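Alpha-1,4-endofucoidanase (PDB 6DLH) cleaves alpha-1,4-linked fucoidan from within the chain as a retaining glycoside hydrolase of family 107, here as its catalytic region followed by calcium-binding Ig-like domains. Local coordinates at residues S125-P129 and S550-L554; G528-F533 and V556-E562; G563-T567 and N606-G610. One frame throughout, in Å; residues are numbered along the deposited sequence.

Along the chain the segments run 125-129, 528-533, 550-554, 556-562, 563-567 and 606-610, with 562 and 563 adjoining, so contacts 1 and 2 interlace while contact 3 follows both. Contacts 2 and 3 have centres 8 Å apart and share one calcium ion and water 3; together they build one end of an Ig-like domain. Contact 1, with its centre 16 Å from that of contact 2 and 18 Å from that of contact 3, joins strand 550-553 of the same domain to a loop of the region holding the seven-stranded parallel sheet. Phe558 and Leu566 pack against residues of segment 550-554, so the domain's calcium-bound end lies beside its contact with the parallel-sheet region.

Contact 1: S125-P129 and S550-L554; sequences SVDDP and SLLKL
Lys553 and Asp127 approach at a slant, the ammonium NZ reaching OD1 at 3.2 Å in a hydrogen-bonded salt bridge that uses the anti lone pair of the carboxylate, the one facing away from OD2. The lysine chain leaves the strand beside its own backbone N and bends at chi3 (-76°), a turn that also lays Lys553 CE 3.7 Å from the carbonyl O of Val126. With CG swung opposite the backbone N (chi1 -164°), the Asp127 carboxylate extends toward the lysine; its other oxygen, OD2, is held by the backbone N of Gly62 and by a salt bridge to Arg64, so both oxygens are gripped. Leu551, two residues before Lys553 and directed at the same loop, crosses Asp127 at about a right angle, with its CD1 at 3.9 Å from the aspartate CB. The same methyl lies 4.2 Å from CG1 of Val126, which Leu551 also meets nearly perpendicularly. Strand 550-553 is an outer strand of a three-stranded antiparallel sheet in an Ig-like domain, its backbone paired with strand 586-590, whereas 125-129 is the loop leading into helix 129-139. The two backbones do not pair: the closest CA atoms, of Val126 and Leu551, are 7.6 Å apart, and only 162 Å² is buried. Replacing Lys553 by a methionine would probably leave Asp127 OD1 without its charged mate across this contact, where the apolar touch of Leu551 CD1 would remain. On the far side of the loop, Asp128 is the N-cap residue of the helix, and its OD2 is hydrogen-bonded to the hydroxyl of Tyr216.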
ATOM      1  N   SER A 125      -3.066  -4.703  15.635  1.00 56.44           N
ATOM      2  CA  SER A 125      -2.424  -4.063  16.775  1.00 56.88           C
ATOM      3  C   SER A 125      -1.158  -3.319  16.343  1.00 55.06           C
ATOM      4  O   SER A 125      -0.566  -2.588  17.136  1.00 51.41           O
ATOM      5  CB  SER A 125      -2.156  -5.062  17.886  1.00 54.06           C
ATOM      6  OG  SER A 125      -1.259  -6.078  17.460  1.00 48.86           O
ATOM      7  N   VAL A 126      -0.764  -3.497  15.077  1.00 53.18           N
ATOM      8  CA  VAL A 126       0.491  -2.961  14.572  1.00 50.71           C
ATOM      9  C   VAL A 126       0.232  -1.728  13.707  1.00 50.70           C
ATOM     10  O   VAL A 126       0.701  -0.642  14.035  1.00 52.17           O
ATOM     11  CB  VAL A 126       1.310  -4.031  13.828  1.00 49.45           C
ATOM     12  CG1 VAL A 126       2.622  -3.474  13.297  1.00 50.58           C
ATOM     13  CG2 VAL A 126       1.557  -5.249  14.702  1.00 47.92           C
ATOM     14  N   ASP A 127      -0.523  -1.894  12.612  1.00 48.52           N
ATOM     15  CA  ASP A 127      -0.662  -0.809  11.650  1.00 44.95           C
ATOM     16  C   ASP A 127      -1.887  -0.996  10.756  1.00 44.01           C
ATOM     17  O   ASP A 127      -2.208  -2.115  10.352  1.00 45.51           O
ATOM     18  CB  ASP A 127       0.600  -0.697  10.789  1.00 42.22           C
ATOM     19  CG  ASP A 127       0.718   0.618  10.045  1.00 41.23           C
ATOM     20  OD1 ASP A 127       0.297   1.652  10.605  1.00 41.49           O
ATOM     21  OD2 ASP A 127       1.238   0.597   8.918  1.00 39.78           O
ATOM     22  N   ASP A 128      -2.547   0.128  10.444  1.00 42.61           N
ATOM     23  CA  ASP A 128      -3.466   0.220   9.319  1.00 41.22           C
ATOM     24  C   ASP A 128      -2.835   1.078   8.217  1.00 38.11           C
ATOM     25  O   ASP A 128      -3.067   2.285   8.161  1.00 37.90           O
ATOM     26  CB  ASP A 128      -4.832   0.777   9.738  1.00 38.01           C
ATOM     27  CG  ASP A 128      -5.849   0.740   8.608  1.00 39.42           C
ATOM     28  OD1 ASP A 128      -5.474   0.319   7.490  1.00 40.22           O
ATOM     29  OD2 ASP A 128      -7.010   1.121   8.847  1.00 37.34           O
ATOM     30  N   PRO A 129      -2.027   0.493   7.301  1.00 36.56           N
ATOM     31  CA  PRO A 129      -1.391   1.260   6.223  1.00 35.44           C
ATOM     32  C   PRO A 129      -2.368   1.990   5.299  1.00 36.68           C
ATOM     33  O   PRO A 129      -2.123   3.129   4.910  1.00 37.82           O
ATOM     34  CB  PRO A 129      -0.598   0.210   5.435  1.00 35.19           C
ATOM     35  CG  PRO A 129      -0.424  -0.939   6.404  1.00 36.62           C
ATOM     36  CD  PRO A 129      -1.668  -0.933   7.264  1.00 35.15           C
ATOM     37  N   SER A 550       9.489  -2.497  14.615  1.00 39.37           N
ATOM     38  CA  SER A 550       8.505  -1.857  15.474  1.00 39.58           C
ATOM     39  C   SER A 550       8.269  -0.417  15.019  1.00 39.73           C
ATOM     40  O   SER A 550       9.153   0.210  14.440  1.00 41.23           O
ATOM     41  CB  SER A 550       8.917  -1.932  16.924  1.00 42.77           C
ATOM     42  OG  SER A 550       7.803  -1.712  17.778  1.00 47.31           O
ATOM     43  N   LEU A 551       7.069   0.097  15.305  1.00 36.23           N
ATOM     44  CA  LEU A 551       6.659   1.412  14.842  1.00 38.13           C
ATOM     45  C   LEU A 551       6.418   2.349  16.022  1.00 37.48           C
ATOM     46  O   LEU A 551       5.976   1.929  17.089  1.00 41.00           O
ATOM     47  CB  LEU A 551       5.385   1.270  14.002  1.00 35.46           C
ATOM     48  CG  LEU A 551       5.534   0.450  12.720  1.00 33.72           C
ATOM     49  CD1 LEU A 551       4.180   0.195  12.078  1.00 33.10           C
ATOM     50  CD2 LEU A 551       6.473   1.144  11.742  1.00 32.66           C
ATOM     51  N   LEU A 552       6.709   3.633  15.797  1.00 36.43           N
ATOM     52  CA  LEU A 552       6.300   4.693  16.697  1.00 35.95           C
ATOM     53  C   LEU A 552       5.437   5.666  15.901  1.00 36.22           C
ATOM     54  O   LEU A 552       5.865   6.147  14.860  1.00 38.31           O
ATOM     55  CB  LEU A 552       7.557   5.367  17.257  1.00 36.24           C
ATOM     56  CG  LEU A 552       8.490   4.450  18.049  1.00 36.22           C
ATOM     57  CD1 LEU A 552       9.761   5.181  18.450  1.00 36.57           C
ATOM     58  CD2 LEU A 552       7.787   3.890  19.278  1.00 38.11           C
ATOM     59  N   LYS A 553       4.223   5.941  16.388  1.00 36.53           N
ATOM     60  CA  LYS A 553       3.252   6.672  15.590  1.00 39.24           C
ATOM     61  C   LYS A 553       2.610   7.800  16.395  1.00 40.60           C
ATOM     62  O   LYS A 553       2.158   7.601  17.524  1.00 42.38           O
ATOM     63  CB  LYS A 553       2.171   5.725  15.058  1.00 40.34           C
ATOM     64  CG  LYS A 553       2.663   4.620  14.133  1.00 42.46           C
ATOM     65  CD  LYS A 553       1.557   3.985  13.315  1.00 44.48           C
ATOM     66  CE  LYS A 553       0.693   3.030  14.107  1.00 44.50           C
ATOM     67  NZ  LYS A 553      -0.602   2.790  13.430  1.00 49.14           N
ATOM     68  N   LEU A 554       2.552   8.981  15.771  1.00 39.85           N
ATOM     69  CA  LEU A 554       1.867  10.143  16.311  1.00 39.42           C
ATOM     70  C   LEU A 554       0.453   9.731  16.713  1.00 40.26           C
ATOM     71  O   LEU A 554      -0.244   9.059  15.952  1.00 39.24           O
ATOM     72  CB  LEU A 554       1.862  11.231  15.229  1.00 40.83           C
ATOM     73  CG  LEU A 554       1.296  12.600  15.612  1.00 44.18           C
ATOM     74  CD1 LEU A 554       2.234  13.340  16.560  1.00 39.62           C
ATOM     75  CD2 LEU A 554       1.032  13.439  14.361  1.00 41.66           C
TER

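Contact 2: G528-F533 and V556-E562; sequences GTPVWF and VDFYDFE. With CA (calcium ion), chain G.
Gly528 and Glu562 meet at a calcium ion, which binds Glu562 OE1 at 2.3 Å and the carbonyl O of Gly528 at 2.4 Å. Asp560 OD2 and water 3 add two more ligands, and Asp564 and Asp609 complete the site. The ion sits beside the end of a short antiparallel strand pair, 531-532 with 558-559, in an Ig-like domain. Bending at chi2 (75°) folds the Glu562 chain back on the ion, while the other oxygen of Asp560, OD1, accepts from the backbone N of Glu562 in an Asx turn. Water 2 donates to the O of Thr529 and accepts from the N of Phe561, so it links the two segments between the calcium ligands and the strand pair.

Val531 and Tyr559 form the hydrogen-bonded pair: Val531 N to Tyr559 O is 2.9 Å and nearly straight (169°), and the return bond is as short but more bent. Farther along, Phe533 N reaches the O of Asp557 at 2.9 Å from well above the carbonyl plane.

Trp532 and Phe558, the non-hydrogen-bonded pair, pack on one face as an offset edge-to-face stack: the edge of Phe558 is directed at the indole face, centroids 5.9 Å apart. The indole NE1 is bonded to the O of Ser614, and strand 599-608 packs against both rings. Beyond the pair, CG2 of Val531 touches the edge of the Phe561 ring, 4.3 Å from CE1.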
ATOM      1  N   GLY A 528       3.138  23.318  25.825  1.00 45.24           N
ATOM      2  CA  GLY A 528       3.498  23.087  24.433  1.00 43.81           C
ATOM      3  C   GLY A 528       4.496  21.943  24.234  1.00 41.30           C
ATOM      4  O   GLY A 528       4.851  21.634  23.099  1.00 40.95           O
ATOM      5  N   THR A 529       4.935  21.314  25.332  1.00 40.30           N
ATOM      6  CA  THR A 529       5.914  20.236  25.273  1.00 39.69           C
ATOM      7  C   THR A 529       5.296  19.027  24.570  1.00 41.28           C
ATOM      8  O   THR A 529       4.170  18.630  24.883  1.00 39.88           O
ATOM      9  CB  THR A 529       6.426  19.870  26.675  1.00 38.57           C
ATOM     10  OG1 THR A 529       6.828  21.052  27.368  1.00 38.26           O
ATOM     11  CG2 THR A 529       7.569  18.876  26.669  1.00 37.39           C
ATOM     12  N   PRO A 530       5.992  18.414  23.581  1.00 40.67           N
ATOM     13  CA  PRO A 530       5.528  17.159  22.989  1.00 40.28           C
ATOM     14  C   PRO A 530       5.834  16.038  23.980  1.00 40.08           C
ATOM     15  O   PRO A 530       6.871  16.079  24.637  1.00 38.12           O
ATOM     16  CB  PRO A 530       6.363  17.054  21.707  1.00 39.55           C
ATOM     17  CG  PRO A 530       7.653  17.766  22.053  1.00 40.94           C
ATOM     18  CD  PRO A 530       7.239  18.901  22.971  1.00 40.41           C
ATOM     19  N   VAL A 531       4.921  15.058  24.079  1.00 40.19           N
ATOM     20  CA  VAL A 531       4.929  14.077  25.158  1.00 41.23           C
ATOM     21  C   VAL A 531       4.870  12.654  24.601  1.00 41.92           C
ATOM     22  O   VAL A 531       4.217  12.404  23.593  1.00 42.03           O
ATOM     23  CB  VAL A 531       3.771  14.319  26.149  1.00 40.41           C
ATOM     24  CG1 VAL A 531       4.013  15.520  27.049  1.00 38.02           C
ATOM     25  CG2 VAL A 531       2.424  14.423  25.450  1.00 39.87           C
ATOM     26  N   TRP A 532       5.533  11.723  25.299  1.00 42.72           N
ATOM     27  CA  TRP A 532       5.410  10.296  25.037  1.00 44.21           C
ATOM     28  C   TRP A 532       4.175   9.728  25.741  1.00 45.01           C
ATOM     29  O   TRP A 532       3.636  10.349  26.654  1.00 45.46           O
ATOM     30  CB  TRP A 532       6.679   9.560  25.479  1.00 43.85           C
ATOM     31  CG  TRP A 532       7.912   9.896  24.698  1.00 43.20           C
ATOM     32  CD1 TRP A 532       8.849  10.838  25.010  1.00 44.96           C
ATOM     33  CD2 TRP A 532       8.371   9.262  23.492  1.00 43.97           C
ATOM     34  NE1 TRP A 532       9.854  10.841  24.080  1.00 44.06           N
ATOM     35  CE2 TRP A 532       9.586   9.888  23.132  1.00 44.69           C
ATOM     36  CE3 TRP A 532       7.868   8.243  22.671  1.00 42.06           C
ATOM     37  CZ2 TRP A 532      10.305   9.524  21.994  1.00 42.80           C
ATOM     38  CZ3 TRP A 532       8.581   7.885  21.547  1.00 41.57           C
ATOM     39  CH2 TRP A 532       9.782   8.513  21.218  1.00 42.60           C
ATOM     40  N   PHE A 533       3.733   8.538  25.304  1.00 44.66           N
ATOM     41  CA  PHE A 533       2.552   7.890  25.858  1.00 44.13           C
ATOM     42  C   PHE A 533       2.813   7.453  27.302  1.00 42.54           C
ATOM     43  O   PHE A 533       1.988   7.697  28.180  1.00 38.68           O
ATOM     44  CB  PHE A 533       2.077   6.737  24.965  1.00 44.82           C
ATOM     45  CG  PHE A 533       0.993   5.879  25.572  1.00 45.22           C
ATOM     46  CD1 PHE A 533      -0.327   6.310  25.596  1.00 44.43           C
ATOM     47  CD2 PHE A 533       1.299   4.650  26.142  1.00 44.46           C
ATOM     48  CE1 PHE A 533      -1.317   5.526  26.172  1.00 47.43           C
ATOM     49  CE2 PHE A 533       0.309   3.869  26.722  1.00 43.80           C
ATOM     50  CZ  PHE A 533      -0.998   4.307  26.737  1.00 45.05           C
ATOM     51  N   VAL A 556      -0.339   7.689  19.079  1.00 38.87           N
ATOM     52  CA  VAL A 556      -0.308   6.384  19.727  1.00 37.92           C
ATOM     53  C   VAL A 556       0.831   6.383  20.744  1.00 39.67           C
ATOM     54  O   VAL A 556       0.609   6.140  21.929  1.00 40.33           O
ATOM     55  CB  VAL A 556      -0.141   5.229  18.718  1.00 37.51           C
ATOM     56  CG1 VAL A 556      -0.252   3.864  19.383  1.00 35.97           C
ATOM     57  CG2 VAL A 556      -1.113   5.331  17.551  1.00 38.03           C
ATOM     58  N   ASP A 557       2.047   6.682  20.266  1.00 38.76           N
ATOM     59  CA  ASP A 557       3.252   6.536  21.071  1.00 38.46           C
ATOM     60  C   ASP A 557       3.770   7.896  21.546  1.00 38.86           C
ATOM     61  O   ASP A 557       4.477   7.962  22.549  1.00 37.74           O
ATOM     62  CB  ASP A 557       4.304   5.706  20.337  1.00 38.63           C
ATOM     63  CG  ASP A 557       3.766   4.360  19.891  1.00 39.89           C
ATOM     64  OD1 ASP A 557       3.427   3.549  20.767  1.00 40.84           O
ATOM     65  OD2 ASP A 557       3.659   4.147  18.669  1.00 44.15           O
ATOM     66  N   PHE A 558       3.415   8.970  20.823  1.00 37.68           N
ATOM     67  CA  PHE A 558       3.862  10.319  21.136  1.00 36.91           C
ATOM     68  C   PHE A 558       2.866  11.310  20.541  1.00 37.06           C
ATOM     69  O   PHE A 558       2.112  10.954  19.637  1.00 39.41           O
ATOM     70  CB  PHE A 558       5.300  10.526  20.650  1.00 38.88           C
ATOM     71  CG  PHE A 558       5.484  10.390  19.157  1.00 42.48           C
ATOM     72  CD1 PHE A 558       5.411  11.502  18.326  1.00 41.59           C
ATOM     73  CD2 PHE A 558       5.713   9.150  18.580  1.00 42.25           C
ATOM     74  CE1 PHE A 558       5.564  11.374  16.954  1.00 44.63           C
ATOM     75  CE2 PHE A 558       5.861   9.023  17.207  1.00 43.86           C
ATOM     76  CZ  PHE A 558       5.790  10.136  16.397  1.00 44.73           C
ATOM     77  N   TYR A 559       2.851  12.549  21.043  1.00 36.09           N
ATOM     78  CA  TYR A 559       1.845  13.495  20.583  1.00 37.77           C
ATOM     79  C   TYR A 559       2.213  14.934  20.947  1.00 38.84           C
ATOM     80  O   TYR A 559       2.997  15.167  21.861  1.00 39.13           O
ATOM     81  CB  TYR A 559       0.458  13.102  21.104  1.00 36.83           C
ATOM     82  CG  TYR A 559      -0.665  13.957  20.580  1.00 40.13           C
ATOM     83  CD1 TYR A 559      -1.106  13.839  19.267  1.00 38.92           C
ATOM     84  CD2 TYR A 559      -1.285  14.898  21.392  1.00 39.80           C
ATOM     85  CE1 TYR A 559      -2.141  14.625  18.782  1.00 38.07           C
ATOM     86  CE2 TYR A 559      -2.316  15.695  20.917  1.00 39.74           C
ATOM     87  CZ  TYR A 559      -2.746  15.557  19.608  1.00 39.09           C
ATOM     88  OH  TYR A 559      -3.766  16.338  19.140  1.00 41.14           O
ATOM     89  N   ASP A 560       1.620  15.889  20.215  1.00 37.10           N
ATOM     90  CA  ASP A 560       1.847  17.312  20.413  1.00 37.68           C
ATOM     91  C   ASP A 560       0.515  18.049  20.314  1.00 38.85           C
ATOM     92  O   ASP A 560      -0.194  17.940  19.311  1.00 38.56           O
ATOM     93  CB  ASP A 560       2.864  17.870  19.413  1.00 36.39           C
ATOM     94  CG  ASP A 560       3.209  19.329  19.662  1.00 37.52           C
ATOM     95  OD1 ASP A 560       2.351  20.213  19.379  1.00 39.82           O
ATOM     96  OD2 ASP A 560       4.318  19.582  20.153  1.00 35.96           O
ATOM     97  N   PHE A 561       0.199  18.833  21.350  1.00 38.74           N
ATOM     98  CA  PHE A 561      -1.156  19.347  21.493  1.00 40.07           C
ATOM     99  C   PHE A 561      -1.382  20.574  20.618  1.00 39.84           C
ATOM    100  O   PHE A 561      -2.513  21.038  20.512  1.00 42.08           O
ATOM    101  CB  PHE A 561      -1.519  19.579  22.963  1.00 39.29           C
ATOM    102  CG  PHE A 561      -1.961  18.324  23.669  1.00 38.20           C
ATOM    103  CD1 PHE A 561      -1.035  17.488  24.275  1.00 37.37           C
ATOM    104  CD2 PHE A 561      -3.302  17.965  23.700  1.00 39.37           C
ATOM    105  CE1 PHE A 561      -1.444  16.321  24.906  1.00 35.77           C
ATOM    106  CE2 PHE A 561      -3.711  16.800  24.335  1.00 37.18           C
ATOM    107  CZ  PHE A 561      -2.777  15.980  24.933  1.00 36.12           C
ATOM    108  N   GLU A 562      -0.313  21.080  19.988  1.00 42.06           N
ATOM    109  CA  GLU A 562      -0.443  22.217  19.086  1.00 43.00           C
ATOM    110  C   GLU A 562      -0.267  21.753  17.641  1.00 44.10           C
ATOM    111  O   GLU A 562      -0.289  22.572  16.725  1.00 41.55           O
ATOM    112  CB  GLU A 562       0.552  23.331  19.426  1.00 41.49           C
ATOM    113  CG  GLU A 562       0.405  23.876  20.838  1.00 41.45           C
ATOM    114  CD  GLU A 562       0.947  22.961  21.924  1.00 40.97           C
ATOM    115  OE1 GLU A 562       2.055  22.403  21.735  1.00 35.48           O
ATOM    116  OE2 GLU A 562       0.254  22.806  22.955  1.00 44.08           O
TER
HETATM  117 CA    CA G 806       4.163  21.990  20.857  1.00 42.08          CA
HETATM  118  O   HOH W   1       0.619  21.779  25.172  1.00 47.30           O
HETATM  119  O   HOH W   2       1.898  19.308  23.762  1.00 44.99           O
HETATM  120  O   HOH W   3       4.976  24.348  21.502  1.00 23.39           O

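Contact 3: G563-T567 and N606-G610; sequences GDVLT and NVSDG. With CA (calcium ion), chain G.
One calcium ion takes an oxygen from each of Asp564 and Asp609: Asp609 OD2 at 2.3 Å and Asp564 OD2 at 2.5 Å, with the carboxylate planes 74° apart. These two oxygens lie only 3.2 Å from each other, a like-charged pair that makes sense as neighbouring ligands. Asp609 holds CG between its backbone N and carbonyl carbon (chi1 68°), which brings OD2 to the ion. Its second oxygen, OD1, takes hydrogen bonds from the backbone N atoms of Ile611 and Leu612, which fixes the rotation of the carboxylate.

Backbone bonds join the start of strand 567-572 to the end of strand 599-608. Thr567 and Ser608 form an antiparallel hydrogen-bonded pair, with Thr567 N to Ser608 O at 3.0 Å and Ser608 N to Thr567 O at 2.9 Å. At the strand end, Ser608 OG accepts from the N of Gly610 at 2.8 Å, an ST turn that bends the chain just where Asp609 faces the metal.

Apolar contact comes from Leu566, whose two methyls diverge: CD1 meets CG2 of Val607 at 4.0 Å, and CD2 lies 3.6 Å from CB of Asp609, on the side of CB facing away from the carboxylate. Leu566 and Val607 both also pack on Phe558, linking this edge of the Ig-like domain to its core.

Water 3, Gly528, Asp560 and Glu562 complete the site, so four acidic side chains converge on one ion, whose positive charge probably offsets their mutual repulsion.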
ATOM      1  N   GLY A 563      -0.087  20.437  17.463  1.00 42.05           N
ATOM      2  CA  GLY A 563       0.058  19.826  16.153  1.00 42.97           C
ATOM      3  C   GLY A 563       1.344  20.254  15.449  1.00 42.91           C
ATOM      4  O   GLY A 563       1.390  20.279  14.221  1.00 41.29           O
ATOM      5  N   ASP A 564       2.373  20.594  16.236  1.00 44.55           N
ATOM      6  CA  ASP A 564       3.685  20.948  15.715  1.00 45.97           C
ATOM      7  C   ASP A 564       4.342  19.707  15.114  1.00 46.96           C
ATOM      8  O   ASP A 564       4.142  18.603  15.613  1.00 44.78           O
ATOM      9  CB  ASP A 564       4.584  21.562  16.795  1.00 45.56           C
ATOM     10  CG  ASP A 564       4.052  22.854  17.399  1.00 46.83           C
ATOM     11  OD1 ASP A 564       3.428  23.640  16.662  1.00 49.77           O
ATOM     12  OD2 ASP A 564       4.259  23.063  18.605  1.00 47.59           O
ATOM     13  N   VAL A 565       5.120  19.917  14.043  1.00 49.13           N
ATOM     14  CA  VAL A 565       5.924  18.882  13.405  1.00 50.23           C
ATOM     15  C   VAL A 565       6.977  18.396  14.400  1.00 47.41           C
ATOM     16  O   VAL A 565       7.620  19.207  15.064  1.00 49.44           O
ATOM     17  CB  VAL A 565       6.547  19.375  12.077  1.00 53.10           C
ATOM     18  CG1 VAL A 565       7.313  20.684  12.222  1.00 47.93           C
ATOM     19  CG2 VAL A 565       7.419  18.316  11.411  1.00 53.17           C
ATOM     20  N   LEU A 566       7.153  17.069  14.475  1.00 43.17           N
ATOM     21  CA  LEU A 566       7.961  16.452  15.517  1.00 42.06           C
ATOM     22  C   LEU A 566       9.140  15.693  14.920  1.00 41.22           C
ATOM     23  O   LEU A 566       9.046  15.154  13.821  1.00 43.20           O
ATOM     24  CB  LEU A 566       7.090  15.504  16.350  1.00 41.47           C
ATOM     25  CG  LEU A 566       5.876  16.135  17.031  1.00 40.80           C
ATOM     26  CD1 LEU A 566       5.116  15.098  17.842  1.00 37.37           C
ATOM     27  CD2 LEU A 566       6.290  17.309  17.912  1.00 40.78           C
ATOM     28  N   THR A 567      10.233  15.644  15.690  1.00 40.27           N
ATOM     29  CA  THR A 567      11.419  14.862  15.384  1.00 39.68           C
ATOM     30  C   THR A 567      11.707  13.934  16.563  1.00 42.41           C
ATOM     31  O   THR A 567      11.669  14.365  17.716  1.00 40.64           O
ATOM     32  CB  THR A 567      12.631  15.773  15.148  1.00 39.35           C
ATOM     33  OG1 THR A 567      12.251  16.767  14.194  1.00 41.38           O
ATOM     34  CG2 THR A 567      13.871  15.028  14.697  1.00 34.34           C
ATOM     35  N   ASN A 606      14.154  10.906  22.427  1.00 41.25           N
ATOM     36  CA  ASN A 606      13.688  12.281  22.533  1.00 40.92           C
ATOM     37  C   ASN A 606      12.639  12.541  21.455  1.00 39.78           C
ATOM     38  O   ASN A 606      12.816  12.130  20.315  1.00 42.62           O
ATOM     39  CB  ASN A 606      14.836  13.291  22.432  1.00 39.75           C
ATOM     40  CG  ASN A 606      14.375  14.722  22.619  1.00 43.46           C
ATOM     41  OD1 ASN A 606      14.222  15.195  23.747  1.00 45.10           O
ATOM     42  ND2 ASN A 606      14.145  15.422  21.520  1.00 43.32           N
ATOM     43  N   VAL A 607      11.553  13.225  21.833  1.00 38.78           N
ATOM     44  CA  VAL A 607      10.603  13.779  20.884  1.00 39.79           C
ATOM     45  C   VAL A 607      10.612  15.298  21.050  1.00 42.63           C
ATOM     46  O   VAL A 607      10.433  15.792  22.162  1.00 44.59           O
ATOM     47  CB  VAL A 607       9.190  13.182  21.057  1.00 39.50           C
ATOM     48  CG1 VAL A 607       8.611  13.448  22.440  1.00 38.13           C
ATOM     49  CG2 VAL A 607       8.227  13.657  19.976  1.00 37.01           C
ATOM     50  N   SER A 608      10.815  16.023  19.938  1.00 39.53           N
ATOM     51  CA  SER A 608      10.960  17.470  19.972  1.00 37.43           C
ATOM     52  C   SER A 608      10.014  18.130  18.971  1.00 37.03           C
ATOM     53  O   SER A 608       9.653  17.515  17.969  1.00 40.36           O
ATOM     54  CB  SER A 608      12.392  17.858  19.711  1.00 37.77           C
ATOM     55  OG  SER A 608      12.469  19.224  19.333  1.00 41.47           O
ATOM     56  N   ASP A 609       9.616  19.379  19.245  1.00 33.20           N
ATOM     57  CA  ASP A 609       8.869  20.163  18.271  1.00 34.40           C
ATOM     58  C   ASP A 609       9.740  21.302  17.738  1.00 35.62           C
ATOM     59  O   ASP A 609       9.232  22.248  17.129  1.00 37.47           O
ATOM     60  CB  ASP A 609       7.495  20.615  18.791  1.00 33.46           C
ATOM     61  CG  ASP A 609       7.527  21.630  19.925  1.00 34.85           C
ATOM     62  OD1 ASP A 609       8.619  22.215  20.166  1.00 32.47           O
ATOM     63  OD2 ASP A 609       6.452  21.829  20.570  1.00 31.41           O
ATOM     64  N   GLY A 610      11.049  21.209  17.982  1.00 32.15           N
ATOM     65  CA  GLY A 610      11.951  22.287  17.620  1.00 36.69           C
ATOM     66  C   GLY A 610      12.166  23.327  18.724  1.00 38.64           C
ATOM     67  O   GLY A 610      13.127  24.086  18.655  1.00 39.80           O
TER
HETATM   68 CA    CA G 806       4.163  21.990  20.857  1.00 42.08          CA
HETATM   69  O   HOH W   3       4.976  24.348  21.502  1.00 23.39           O